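Local coordinates for protein glutamate tRNA ligase (Elizabethkingia meningoseptica, PDB 6BRL) that probably attaches glutamate to its cognate tRNA in an ATP-dependent reaction, as a class I aminoacyl-tRNA synthetase, and is captured here with the amino acid bound, at residues K11-F16 against G43-L48; R49-D54 against P208-A213; F307-A312 against E323-D328; V433-L438 against G468-P473. One frame throughout, in Å; residues are numbered along the deposited sequence.

How the interactions relate
From the N terminus, interaction 1 comes first: it pairs strands 13-16 and 45-48 and closes the loop that contains helix 26-41. The chain runs straight on from Leu48 into 49-54, where interaction 2 closes a much longer excursion by meeting the start of helix 210-220; the two contacts touch through Phe16 and Arg49, and both reach the bound glutamic acid. Interaction 3 closes a short loop between helices 304-312 and 327-333, its centre about 20 Å from that of interaction 1. Interaction 4 joins two helices of the anticodon-binding region, its centre about 73 Å from that of interaction 2. All four follow in series, without nesting or crossing.

Interaction 1 of 4, residues K11-F16 against G43-L48; sequences KVRVRF and GGDFIL. With GLU (glutamic acid), chain B.
Val14 and Phe16 meet Phe46 and Leu48 on one face of two parallel strands, whose axes come within 4.5 Å. Val14 CG2 approaches the edge of the Phe46 ring, while Phe16 and Leu48 run alongside each other, CD2 of Phe16 4.0 Å from CD1 of Leu48. Asp35 of helix 26-41 touches this face. Alternating bonds join the backbones, among them Val14 N to Asp45 O at 3.0 Å and Ile47 N to Val14 O at 2.8 Å. The N-terminal end is more open to solvent and polar: there Lys11 reaches Asp45. Asp45 OD2 takes Lys11 NZ on its syn lone pair at 2.7 Å and Arg13 NH1 on its anti side at 2.9 Å, the latter 29° out of the carboxylate plane. The Arg13 guanidinium carries Ile47 CD1 over one face; Glu79 and the carbonyl of Met221 also hold it. Arg15, bent at chi2 (-62°), swings clear of Ile47 and gives NH1 and NH2 to the two side-chain carboxylate oxygens of the bound glutamic acid, while its NE forms a salt bridge with Asp218. This is a beta-alpha-beta unit of the class I synthetase Rossmann-like fold, with the amino-acid site beyond the C-terminal ends of the strands.

Interaction 2 of 4, residues R49-D54 against P208-A213; sequences RIEDTD and PTYHFA. With GLU (glutamic acid), chain B.
The Tyr210 ring receives Glu51 OE1 at its edge, 3.4 Å from CD1, with carboxylate and ring planes 54° apart; Trp232 stacks on the ring. Also at this ring's edge lies OE1 of the bound glutamic acid, to which Tyr210 OH donates a hydrogen bond of 2.6 Å. With CG anti to the backbone N (chi1 157°), the Tyr210 ring swings out from the helix start to lie beside the ligand. Glu51 OE1 accepts the ligand's amino N at 3.0 Å and also bonds Asn214. Its other oxygen, OE2, is gripped side-on by Arg49 NE and NH2, each 2.8 Å away and close to the guanidinium plane; with both oxygens held, the carboxylate is probably kept from turning. Further along, Thr53 rests its CG2 4.3 Å from Ala213 CB, and a water spans Thr53 OG1 and Pro208 O. Loop 49-54 and the start of helix 210-220 form two walls of the glutamate-binding pocket, Glu51 bonding the amino group and Tyr210 the side-chain carboxylate, consistent with recognition of both groups.

Interaction 3 of 4, residues F307-A312 against E323-D328; sequences FINMVA and EIVSMD
Asn309 OD1 accepts two hydrogen bonds: from the backbone N of Val325, 2.8 Å away in a nearly straight bond (168° at the hydrogen), and from the hydroxyl of Tyr358 from helix 348-360. The Val325 N comes in above the carbonyl plane, 36° out of it, rather than on a lone pair. The other half of the amide works too: Asn309 ND2 donates to Glu323 O at 3.1 Å, the carbonyl facing it almost end-on and the partner slightly tilted from the amide plane. Two bonds to one short backbone run, one given and one accepted, should fix which way round the amide lies. Having CG anti to its backbone N (chi1 -167°) sends the buried side chain off the helix toward residues 323-325. Val325 crosses it at about a right angle, its CG1 3.9 Å from Asn309 ND2. Beyond this polar patch the contact is sparse and apolar: Met327 CE, at the tip of a chain bent at chi2 and chi3, sits 4.3 Å from Ile308 CG2. The segment 307-312 lies on helix 304-312, with helix 26-41 against Ile308 and Val311, Phe354 of helix 348-360 against Asn309 and Ile324, and Met330 of helix 327-333 against Ile308 and Val325.

Interaction 4 of 4, residues V433-L438 against G468-P473; sequences VLMQEL and GKVMMP
Met435 reaches across to Val470 and Pro473 by a bent chain. Its CB leaves helix 433-438 to the side of the other helix, with CG anti to the carbonyl carbon (chi1 -66°), and the turns at chi2 and chi3 swing the thioether over. SD comes 4.1 Å from Pro473 CB; the terminal CE then settles 3.8 Å from Pro473 CG and 3.9 Å from Val470 O. The methionine and the proline ring meet at about a right angle. Trp427 touches both residues, and Ile503 and Ile507 of helix 496-510 also pack on Met435. The two segments cross at -90° with their axes 10.5 Å apart, joining helices 431-442 and 467-479 in the all-helical anticodon-binding region, far from the glutamate pocket. The contact is made by apolar side chains, with no hydrogen bond between the segments. Val470 is wedged among three residues of 433-438, its CG2 4.2 Å from Leu434 CD2 and its CG1 4.0 Å from Leu438 CD2. Leu434 CD2 also presses against the backbone, 3.6 Å from Lys469 O. Helix 449-463 lies alongside, with Leu459 touching Leu438 and Ile456 touching Val470. Pro473, lacking an N-H, sits where helix 468-473 is kinked.

Interaction 1 of 4, residues K11-F16 against G43-L48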
loop_
_atom_site.group_PDB
_atom_site.type_symbol
_atom_site.label_atom_id
_atom_site.label_comp_id
_atom_site.label_asym_id
_atom_site.label_seq_id
_atom_site.Cartn_x
_atom_site.Cartn_y
_atom_site.Cartn_z
ATOM N N LYS A 11 14.285 9.137 24.098
ATOM C CA LYS A 11 14.458 8.660 22.727
ATOM C C LYS A 11 13.100 8.447 22.068
ATOM O O LYS A 11 12.206 7.841 22.661
ATOM C CB LYS A 11 15.254 7.360 22.717
ATOM C CG LYS A 11 15.683 6.892 21.322
ATOM C CD LYS A 11 16.441 5.566 21.403
ATOM C CE LYS A 11 15.766 4.604 22.396
ATOM N NZ LYS A 11 16.233 3.163 22.289
ATOM N N VAL A 12 12.934 8.961 20.845
ATOM C CA VAL A 12 11.664 8.795 20.143
ATOM C C VAL A 12 11.410 7.317 19.884
ATOM O O VAL A 12 12.299 6.601 19.402
ATOM C CB VAL A 12 11.678 9.582 18.819
ATOM C CG1 VAL A 12 10.526 9.101 17.917
ATOM C CG2 VAL A 12 11.549 11.038 19.096
ATOM N N ARG A 13 10.191 6.851 20.190
ATOM C CA ARG A 13 9.815 5.464 19.922
ATOM C C ARG A 13 8.387 5.431 19.382
ATOM O O ARG A 13 7.470 5.967 20.020
ATOM C CB ARG A 13 9.948 4.611 21.199
ATOM C CG ARG A 13 11.411 4.377 21.649
ATOM C CD ARG A 13 11.565 3.546 22.984
ATOM N NE ARG A 13 10.783 2.289 22.997
ATOM C CZ ARG A 13 11.184 1.147 22.434
ATOM N NH1 ARG A 13 12.337 1.103 21.781
ATOM N NH2 ARG A 13 10.419 0.054 22.476
ATOM N N VAL A 14 8.196 4.826 18.196
ATOM C CA VAL A 14 6.878 4.717 17.563
ATOM C C VAL A 14 6.592 3.240 17.287
ATOM O O VAL A 14 7.507 2.430 17.176
ATOM C CB VAL A 14 6.785 5.529 16.246
ATOM C CG1 VAL A 14 7.142 7.018 16.485
ATOM C CG2 VAL A 14 7.686 4.942 15.203
ATOM N N ARG A 15 5.316 2.895 17.159
ATOM C CA ARG A 15 4.938 1.509 16.862
ATOM C C ARG A 15 3.827 1.482 15.827
ATOM O O ARG A 15 2.850 2.228 15.936
ATOM C CB ARG A 15 4.483 0.733 18.108
ATOM C CG ARG A 15 3.068 1.030 18.658
ATOM C CD ARG A 15 2.837 2.487 19.144
ATOM N NE ARG A 15 1.522 2.614 19.782
ATOM C CZ ARG A 15 0.378 2.688 19.098
ATOM N NH1 ARG A 15 0.390 2.669 17.748
ATOM N NH2 ARG A 15 -0.787 2.765 19.745
ATOM N N PHE A 16 4.014 0.645 14.813
ATOM C CA PHE A 16 2.944 0.218 13.925
ATOM C C PHE A 16 2.267 -0.966 14.609
ATOM O O PHE A 16 2.940 -1.930 14.972
ATOM C CB PHE A 16 3.530 -0.157 12.556
ATOM C CG PHE A 16 2.495 -0.530 11.510
ATOM C CD1 PHE A 16 1.393 0.279 11.286
ATOM C CD2 PHE A 16 2.655 -1.651 10.730
ATOM C CE1 PHE A 16 0.445 -0.027 10.314
ATOM C CE2 PHE A 16 1.695 -1.990 9.742
ATOM C CZ PHE A 16 0.591 -1.182 9.539
ATOM N N GLY A 43 16.318 9.682 14.904
ATOM C CA GLY A 43 17.262 8.774 15.532
ATOM C C GLY A 43 16.642 7.782 16.504
ATOM O O GLY A 43 17.336 7.300 17.401
ATOM N N GLY A 44 15.357 7.439 16.337
ATOM C CA GLY A 44 14.645 6.609 17.283
ATOM C C GLY A 44 14.301 5.241 16.719
ATOM O O GLY A 44 14.842 4.814 15.688
ATOM N N ASP A 45 13.375 4.549 17.407
ATOM C CA ASP A 45 13.037 3.151 17.168
ATOM C C ASP A 45 11.641 2.986 16.584
ATOM O O ASP A 45 10.694 3.693 16.950
ATOM C CB ASP A 45 13.120 2.320 18.451
ATOM C CG ASP A 45 14.414 2.536 19.188
ATOM O OD1 ASP A 45 15.452 2.605 18.501
ATOM O OD2 ASP A 45 14.393 2.654 20.436
ATOM N N PHE A 46 11.529 1.973 15.723
ATOM C CA PHE A 46 10.343 1.664 14.939
ATOM C C PHE A 46 9.922 0.263 15.366
ATOM O O PHE A 46 10.603 -0.718 15.063
ATOM C CB PHE A 46 10.647 1.739 13.423
ATOM C CG PHE A 46 9.505 1.236 12.531
ATOM C CD1 PHE A 46 8.196 1.599 12.795
ATOM C CD2 PHE A 46 9.751 0.404 11.441
ATOM C CE1 PHE A 46 7.151 1.137 11.999
ATOM C CE2 PHE A 46 8.712 -0.059 10.627
ATOM C CZ PHE A 46 7.406 0.310 10.908
ATOM N N ILE A 47 8.816 0.157 16.078
ATOM C CA ILE A 47 8.401 -1.095 16.703
ATOM C C ILE A 47 7.216 -1.640 15.920
ATOM O O ILE A 47 6.360 -0.861 15.488
ATOM C CB ILE A 47 8.018 -0.865 18.182
ATOM C CG1 ILE A 47 9.253 -0.604 19.033
ATOM C CG2 ILE A 47 7.212 -2.058 18.714
ATOM C CD1 ILE A 47 9.705 0.834 19.087
ATOM N N LEU A 48 7.158 -2.976 15.734
ATOM C CA LEU A 48 5.947 -3.630 15.233
ATOM C C LEU A 48 5.322 -4.407 16.398
ATOM O O LEU A 48 5.982 -5.284 16.970
ATOM C CB LEU A 48 6.269 -4.589 14.078
ATOM C CG LEU A 48 5.072 -5.474 13.689
ATOM C CD1 LEU A 48 3.961 -4.582 13.121
ATOM C CD2 LEU A 48 5.455 -6.508 12.643
HETATM N N GLU B . -4.814 -2.402 16.482
HETATM C CA GLU B . -5.120 -1.024 16.074
HETATM C C GLU B . -5.386 -0.913 14.551
HETATM O O GLU B . -5.799 0.141 14.020
HETATM C CB GLU B . -3.977 -0.089 16.489
HETATM C CG GLU B . -4.363 1.375 16.584
HETATM C CD GLU B . -3.275 2.201 17.247
HETATM O OE1 GLU B . -3.465 2.579 18.451
HETATM O OE2 GLU B . -2.237 2.435 16.562
HETATM O OXT GLU B . -5.207 -1.904 13.816
#

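Interaction 2 of 4, residues R49-D54 against P208-A213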
loop_
_atom_site.group_PDB
_atom_site.type_symbol
_atom_site.label_atom_id
_atom_site.label_comp_id
_atom_site.label_asym_id
_atom_site.label_seq_id
_atom_site.Cartn_x
_atom_site.Cartn_y
_atom_site.Cartn_z
ATOM N N ARG A 49 4.068 -4.086 16.754
ATOM C CA ARG A 49 3.327 -4.823 17.775
ATOM C C ARG A 49 2.101 -5.451 17.123
ATOM O O ARG A 49 1.326 -4.761 16.444
ATOM C CB ARG A 49 2.903 -3.901 18.949
ATOM C CG ARG A 49 2.158 -4.677 20.111
ATOM C CD ARG A 49 1.889 -3.777 21.348
ATOM N NE ARG A 49 0.909 -2.713 21.085
ATOM C CZ ARG A 49 1.094 -1.424 21.390
ATOM N NH1 ARG A 49 2.212 -1.013 21.999
ATOM N NH2 ARG A 49 0.142 -0.539 21.134
ATOM N N ILE A 50 1.938 -6.756 17.282
ATOM C CA ILE A 50 0.815 -7.454 16.647
ATOM C C ILE A 50 -0.355 -7.469 17.627
ATOM O O ILE A 50 -0.247 -8.041 18.719
ATOM C CB ILE A 50 1.203 -8.880 16.227
ATOM C CG1 ILE A 50 2.207 -8.838 15.087
ATOM C CG2 ILE A 50 -0.034 -9.650 15.717
ATOM C CD1 ILE A 50 1.612 -8.295 13.785
ATOM N N GLU A 51 -1.494 -6.887 17.216
ATOM C CA GLU A 51 -2.598 -6.578 18.145
ATOM C C GLU A 51 -3.679 -7.641 17.980
ATOM O O GLU A 51 -4.710 -7.455 17.332
ATOM C CB GLU A 51 -3.096 -5.157 17.927
ATOM C CG GLU A 51 -1.973 -4.209 18.399
ATOM C CD GLU A 51 -2.428 -2.999 19.197
ATOM O OE1 GLU A 51 -3.608 -2.631 19.170
ATOM O OE2 GLU A 51 -1.577 -2.359 19.830
ATOM N N ASP A 52 -3.406 -8.802 18.551
ATOM C CA ASP A 52 -4.200 -9.989 18.251
ATOM C C ASP A 52 -5.015 -10.415 19.469
ATOM O O ASP A 52 -5.081 -11.600 19.793
ATOM C CB ASP A 52 -3.303 -11.132 17.761
ATOM C CG ASP A 52 -2.222 -11.527 18.791
ATOM O OD1 ASP A 52 -1.912 -10.723 19.674
ATOM O OD2 ASP A 52 -1.696 -12.652 18.744
ATOM N N THR A 53 -5.606 -9.452 20.190
ATOM C CA THR A 53 -6.388 -9.804 21.376
ATOM C C THR A 53 -7.772 -10.348 21.030
ATOM O O THR A 53 -8.373 -11.043 21.856
ATOM C CB THR A 53 -6.563 -8.601 22.317
ATOM O OG1 THR A 53 -7.191 -7.521 21.614
ATOM C CG2 THR A 53 -5.222 -8.121 22.913
ATOM N N ASP A 54 -8.294 -10.053 19.841
ATOM C CA ASP A 54 -9.629 -10.513 19.437
ATOM C C ASP A 54 -9.473 -11.757 18.572
ATOM O O ASP A 54 -9.326 -11.680 17.351
ATOM C CB ASP A 54 -10.389 -9.422 18.707
ATOM C CG ASP A 54 -11.843 -9.799 18.457
ATOM O OD1 ASP A 54 -12.164 -11.014 18.492
ATOM O OD2 ASP A 54 -12.657 -8.888 18.211
ATOM N N PRO A 208 -7.871 -8.140 27.859
ATOM C CA PRO A 208 -8.201 -6.723 27.657
ATOM C C PRO A 208 -8.813 -6.487 26.281
ATOM O O PRO A 208 -8.550 -7.227 25.328
ATOM C CB PRO A 208 -6.838 -6.022 27.749
ATOM C CG PRO A 208 -5.857 -7.081 27.191
ATOM C CD PRO A 208 -6.408 -8.366 27.910
ATOM N N THR A 209 -9.622 -5.428 26.184
ATOM C CA THR A 209 -10.009 -4.897 24.874
ATOM C C THR A 209 -8.870 -4.074 24.299
ATOM O O THR A 209 -7.911 -3.721 24.975
ATOM C CB THR A 209 -11.262 -4.010 24.984
ATOM O OG1 THR A 209 -10.969 -2.889 25.866
ATOM C CG2 THR A 209 -12.444 -4.827 25.519
ATOM N N TYR A 210 -9.022 -3.715 23.024
ATOM C CA TYR A 210 -8.027 -2.903 22.362
ATOM C C TYR A 210 -7.642 -1.668 23.188
ATOM O O TYR A 210 -6.459 -1.305 23.269
ATOM C CB TYR A 210 -8.584 -2.490 20.978
ATOM C CG TYR A 210 -7.903 -1.250 20.494
ATOM C CD1 TYR A 210 -6.640 -1.319 19.904
ATOM C CD2 TYR A 210 -8.487 0.013 20.666
ATOM C CE1 TYR A 210 -5.978 -0.162 19.460
ATOM C CE2 TYR A 210 -7.835 1.176 20.227
ATOM C CZ TYR A 210 -6.578 1.079 19.630
ATOM O OH TYR A 210 -5.918 2.208 19.221
ATOM N N HIS A 211 -8.632 -0.983 23.776
ATOM C CA HIS A 211 -8.342 0.307 24.418
ATOM C C HIS A 211 -7.386 0.137 25.592
ATOM O O HIS A 211 -6.421 0.896 25.746
ATOM C CB HIS A 211 -9.640 0.966 24.890
ATOM C CG HIS A 211 -10.617 1.208 23.788
ATOM N ND1 HIS A 211 -10.414 2.176 22.826
ATOM C CD2 HIS A 211 -11.780 0.589 23.465
ATOM C CE1 HIS A 211 -11.418 2.149 21.960
ATOM N NE2 HIS A 211 -12.267 1.205 22.331
ATOM N N PHE A 212 -7.634 -0.870 26.427
ATOM C CA PHE A 212 -6.819 -1.049 27.615
ATOM C C PHE A 212 -5.461 -1.636 27.237
ATOM O O PHE A 212 -4.419 -1.172 27.706
ATOM C CB PHE A 212 -7.589 -1.956 28.602
ATOM C CG PHE A 212 -7.081 -1.927 30.059
ATOM C CD1 PHE A 212 -6.529 -0.776 30.634
ATOM C CD2 PHE A 212 -7.202 -3.068 30.848
ATOM C CE1 PHE A 212 -6.054 -0.785 31.987
ATOM C CE2 PHE A 212 -6.749 -3.084 32.194
ATOM C CZ PHE A 212 -6.193 -1.930 32.762
ATOM N N ALA A 213 -5.451 -2.663 26.375
ATOM C CA ALA A 213 -4.168 -3.240 25.972
ATOM C C ALA A 213 -3.258 -2.181 25.348
ATOM O O ALA A 213 -2.038 -2.188 25.558
ATOM C CB ALA A 213 -4.403 -4.410 24.998
HETATM N N GLU B . -4.814 -2.402 16.482
HETATM C CA GLU B . -5.120 -1.024 16.074
HETATM C C GLU B . -5.386 -0.913 14.551
HETATM O O GLU B . -5.799 0.141 14.020
HETATM C CB GLU B . -3.977 -0.089 16.489
HETATM C CG GLU B . -4.363 1.375 16.584
HETATM C CD GLU B . -3.275 2.201 17.247
HETATM O OE1 GLU B . -3.465 2.579 18.451
HETATM O OE2 GLU B . -2.237 2.435 16.562
HETATM O OXT GLU B . -5.207 -1.904 13.816
HETATM O O HOH W 1 -9.467 -7.938 22.790
#

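Interaction 3 of 4, residues F307-A312 against E323-D328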
loop_
_atom_site.group_PDB
_atom_site.type_symbol
_atom_site.label_atom_id
_atom_site.label_comp_id
_atom_site.label_asym_id
_atom_site.label_seq_id
_atom_site.Cartn_x
_atom_site.Cartn_y
_atom_site.Cartn_z
ATOM N N PHE A 307 6.377 2.834 -5.505
ATOM C CA PHE A 307 5.168 2.642 -4.717
ATOM C C PHE A 307 5.224 3.458 -3.426
ATOM O O PHE A 307 4.259 4.147 -3.068
ATOM C CB PHE A 307 4.993 1.147 -4.423
ATOM C CG PHE A 307 3.949 0.846 -3.404
ATOM C CD1 PHE A 307 2.600 0.956 -3.705
ATOM C CD2 PHE A 307 4.315 0.405 -2.142
ATOM C CE1 PHE A 307 1.628 0.649 -2.761
ATOM C CE2 PHE A 307 3.343 0.094 -1.179
ATOM C CZ PHE A 307 2.000 0.230 -1.481
ATOM N N ILE A 308 6.350 3.410 -2.719
ATOM C CA ILE A 308 6.357 4.050 -1.402
ATOM C C ILE A 308 6.492 5.554 -1.573
ATOM O O ILE A 308 5.950 6.326 -0.763
ATOM C CB ILE A 308 7.451 3.448 -0.475
ATOM C CG1 ILE A 308 7.136 3.721 1.007
ATOM C CG2 ILE A 308 8.865 3.954 -0.829
ATOM C CD1 ILE A 308 5.769 3.052 1.451
ATOM N N ASN A 309 7.144 6.003 -2.653
ATOM C CA ASN A 309 7.162 7.438 -2.949
ATOM C C ASN A 309 5.743 7.933 -3.191
ATOM O O ASN A 309 5.349 9.022 -2.736
ATOM C CB ASN A 309 8.055 7.677 -4.177
ATOM C CG ASN A 309 8.419 9.156 -4.419
ATOM O OD1 ASN A 309 9.413 9.446 -5.116
ATOM N ND2 ASN A 309 7.625 10.072 -3.899
ATOM N N MET A 310 4.949 7.128 -3.903
ATOM C CA MET A 310 3.567 7.493 -4.177
ATOM C C MET A 310 2.755 7.578 -2.877
ATOM O O MET A 310 1.947 8.499 -2.675
ATOM C CB MET A 310 2.968 6.455 -5.143
ATOM C CG MET A 310 1.511 6.692 -5.461
ATOM S SD MET A 310 0.337 5.999 -4.261
ATOM C CE MET A 310 0.491 4.258 -4.693
ATOM N N VAL A 311 2.921 6.581 -2.002
ATOM C CA VAL A 311 2.137 6.540 -0.765
ATOM C C VAL A 311 2.509 7.731 0.127
ATOM O O VAL A 311 1.645 8.352 0.761
ATOM C CB VAL A 311 2.370 5.198 -0.051
ATOM C CG1 VAL A 311 1.747 5.225 1.330
ATOM C CG2 VAL A 311 1.753 4.067 -0.831
ATOM N N ALA A 312 3.808 8.048 0.188
ATOM C CA ALA A 312 4.302 9.154 0.998
ATOM C C ALA A 312 3.607 10.465 0.659
ATOM O O ALA A 312 3.381 11.306 1.544
ATOM C CB ALA A 312 5.808 9.300 0.798
ATOM N N GLU A 323 9.244 16.027 -6.329
ATOM C CA GLU A 323 8.243 14.952 -6.351
ATOM C C GLU A 323 8.889 13.595 -6.129
ATOM O O GLU A 323 8.311 12.711 -5.476
ATOM C CB GLU A 323 7.502 14.923 -7.691
ATOM C CG GLU A 323 6.518 16.037 -7.906
ATOM C CD GLU A 323 5.268 15.568 -8.635
ATOM O OE1 GLU A 323 5.180 15.764 -9.881
ATOM O OE2 GLU A 323 4.377 15.007 -7.945
ATOM N N ILE A 324 10.079 13.405 -6.690
ATOM C CA ILE A 324 10.758 12.115 -6.669
ATOM C C ILE A 324 11.714 12.114 -5.490
ATOM O O ILE A 324 12.660 12.905 -5.454
ATOM C CB ILE A 324 11.510 11.864 -7.984
ATOM C CG1 ILE A 324 10.519 11.825 -9.141
ATOM C CG2 ILE A 324 12.298 10.554 -7.894
ATOM C CD1 ILE A 324 9.425 10.760 -8.988
ATOM N N VAL A 325 11.479 11.238 -4.521
ATOM C CA VAL A 325 12.331 11.283 -3.348
ATOM C C VAL A 325 12.551 9.866 -2.827
ATOM O O VAL A 325 11.634 9.028 -2.808
ATOM C CB VAL A 325 11.708 12.264 -2.324
ATOM C CG1 VAL A 325 10.394 11.704 -1.757
ATOM C CG2 VAL A 325 12.698 12.659 -1.256
ATOM N N SER A 326 13.792 9.588 -2.428
ATOM C CA SER A 326 14.142 8.247 -1.982
ATOM C C SER A 326 13.806 8.066 -0.505
ATOM O O SER A 326 13.599 9.028 0.239
ATOM C CB SER A 326 15.630 7.988 -2.176
ATOM O OG SER A 326 16.366 8.798 -1.245
ATOM N N MET A 327 13.826 6.813 -0.062
ATOM C CA MET A 327 13.601 6.549 1.356
ATOM C C MET A 327 14.550 7.369 2.219
ATOM O O MET A 327 14.125 8.092 3.127
ATOM C CB MET A 327 13.769 5.060 1.649
ATOM C CG MET A 327 13.555 4.752 3.108
ATOM S SD MET A 327 11.815 5.015 3.553
ATOM C CE MET A 327 11.018 3.562 2.873
ATOM N N ASP A 328 15.844 7.325 1.910
ATOM C CA ASP A 328 16.787 8.047 2.761
ATOM C C ASP A 328 16.568 9.561 2.714
ATOM O O ASP A 328 16.795 10.240 3.719
ATOM C CB ASP A 328 18.224 7.669 2.381
ATOM C CG ASP A 328 18.563 6.230 2.761
ATOM O OD1 ASP A 328 18.026 5.742 3.790
ATOM O OD2 ASP A 328 19.344 5.583 2.024
#

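Interaction 4 of 4, residues V433-L438 against G468-P473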
loop_
_atom_site.group_PDB
_atom_site.type_symbol
_atom_site.label_atom_id
_atom_site.label_comp_id
_atom_site.label_asym_id
_atom_site.label_seq_id
_atom_site.Cartn_x
_atom_site.Cartn_y
_atom_site.Cartn_z
ATOM N N VAL A 433 8.068 -3.576 -55.343
ATOM C CA VAL A 433 9.316 -3.388 -56.082
ATOM C C VAL A 433 10.290 -2.553 -55.264
ATOM O O VAL A 433 11.497 -2.798 -55.256
ATOM C CB VAL A 433 9.015 -2.739 -57.446
ATOM C CG1 VAL A 433 10.291 -2.348 -58.147
ATOM C CG2 VAL A 433 8.205 -3.682 -58.302
ATOM N N LEU A 434 9.770 -1.552 -54.551
ATOM C CA LEU A 434 10.611 -0.701 -53.728
ATOM C C LEU A 434 11.269 -1.502 -52.604
ATOM O O LEU A 434 12.469 -1.349 -52.342
ATOM C CB LEU A 434 9.760 0.439 -53.169
ATOM C CG LEU A 434 10.438 1.393 -52.201
ATOM C CD1 LEU A 434 11.620 2.019 -52.907
ATOM C CD2 LEU A 434 9.464 2.441 -51.690
ATOM N N MET A 435 10.501 -2.370 -51.943
ATOM C CA MET A 435 11.046 -3.143 -50.828
ATOM C C MET A 435 12.099 -4.138 -51.312
ATOM O O MET A 435 13.110 -4.352 -50.637
ATOM C CB MET A 435 9.907 -3.846 -50.082
ATOM C CG MET A 435 8.897 -2.905 -49.350
ATOM S SD MET A 435 9.688 -1.981 -47.998
ATOM C CE MET A 435 10.053 -0.444 -48.838
ATOM N N GLN A 436 11.904 -4.730 -52.499
ATOM C CA GLN A 436 12.943 -5.617 -53.026
ATOM C C GLN A 436 14.207 -4.836 -53.362
ATOM O O GLN A 436 15.323 -5.291 -53.074
ATOM C CB GLN A 436 12.430 -6.386 -54.247
ATOM C CG GLN A 436 13.426 -7.449 -54.742
ATOM C CD GLN A 436 13.879 -8.391 -53.627
ATOM O OE1 GLN A 436 13.076 -8.788 -52.769
ATOM N NE2 GLN A 436 15.170 -8.745 -53.628
ATOM N N GLU A 437 14.067 -3.651 -53.962
ATOM C CA GLU A 437 15.242 -2.796 -54.144
ATOM C C GLU A 437 15.903 -2.452 -52.803
ATOM O O GLU A 437 17.140 -2.458 -52.678
ATOM C CB GLU A 437 14.837 -1.533 -54.909
ATOM C CG GLU A 437 14.377 -1.822 -56.365
ATOM C CD GLU A 437 13.810 -0.604 -57.078
ATOM O OE1 GLU A 437 13.611 0.440 -56.429
ATOM O OE2 GLU A 437 13.548 -0.686 -58.293
ATOM N N LEU A 438 15.098 -2.144 -51.787
ATOM C CA LEU A 438 15.666 -1.917 -50.459
ATOM C C LEU A 438 16.464 -3.136 -49.984
ATOM O O LEU A 438 17.602 -3.001 -49.498
ATOM C CB LEU A 438 14.536 -1.560 -49.487
ATOM C CG LEU A 438 15.061 -1.407 -48.054
ATOM C CD1 LEU A 438 15.994 -0.259 -47.981
ATOM C CD2 LEU A 438 13.923 -1.224 -47.073
ATOM N N GLY A 468 9.809 8.853 -45.653
ATOM C CA GLY A 468 8.642 8.125 -45.175
ATOM C C GLY A 468 8.146 7.083 -46.157
ATOM O O GLY A 468 7.602 6.053 -45.750
ATOM N N LYS A 469 8.357 7.313 -47.454
ATOM C CA LYS A 469 7.914 6.355 -48.463
ATOM C C LYS A 469 8.644 5.033 -48.348
ATOM O O LYS A 469 8.096 4.006 -48.753
ATOM C CB LYS A 469 8.094 6.930 -49.862
ATOM C CG LYS A 469 7.355 8.240 -50.082
ATOM C CD LYS A 469 5.853 7.999 -50.118
ATOM C CE LYS A 469 5.055 9.276 -49.970
ATOM N NZ LYS A 469 3.612 8.930 -49.894
ATOM N N VAL A 470 9.851 5.031 -47.789
ATOM C CA VAL A 470 10.530 3.770 -47.523
ATOM C C VAL A 470 10.284 3.312 -46.099
ATOM O O VAL A 470 10.013 2.130 -45.868
ATOM C CB VAL A 470 12.038 3.884 -47.811
ATOM C CG1 VAL A 470 12.725 2.541 -47.568
ATOM C CG2 VAL A 470 12.264 4.309 -49.207
ATOM N N MET A 471 10.383 4.235 -45.133
ATOM C CA MET A 471 10.312 3.846 -43.731
ATOM C C MET A 471 8.949 3.265 -43.367
ATOM O O MET A 471 8.863 2.367 -42.519
ATOM C CB MET A 471 10.622 5.042 -42.828
ATOM C CG MET A 471 12.067 5.498 -42.845
ATOM S SD MET A 471 13.232 4.199 -42.373
ATOM C CE MET A 471 14.690 5.260 -42.220
ATOM N N MET A 472 7.861 3.793 -43.953
ATOM C CA MET A 472 6.546 3.343 -43.488
ATOM C C MET A 472 6.247 1.914 -43.932
ATOM O O MET A 472 5.937 1.070 -43.064
ATOM C CB MET A 472 5.456 4.322 -43.915
ATOM C CG MET A 472 4.177 4.164 -43.077
ATOM S SD MET A 472 2.889 5.361 -43.470
ATOM C CE MET A 472 3.617 6.854 -42.761
ATOM N N PRO A 473 6.351 1.555 -45.217
ATOM C CA PRO A 473 6.175 0.136 -45.569
ATOM C C PRO A 473 7.188 -0.764 -44.892
ATOM O O PRO A 473 6.870 -1.921 -44.587
ATOM C CB PRO A 473 6.320 0.126 -47.103
ATOM C CG PRO A 473 7.040 1.404 -47.443
ATOM C CD PRO A 473 6.559 2.392 -46.418
#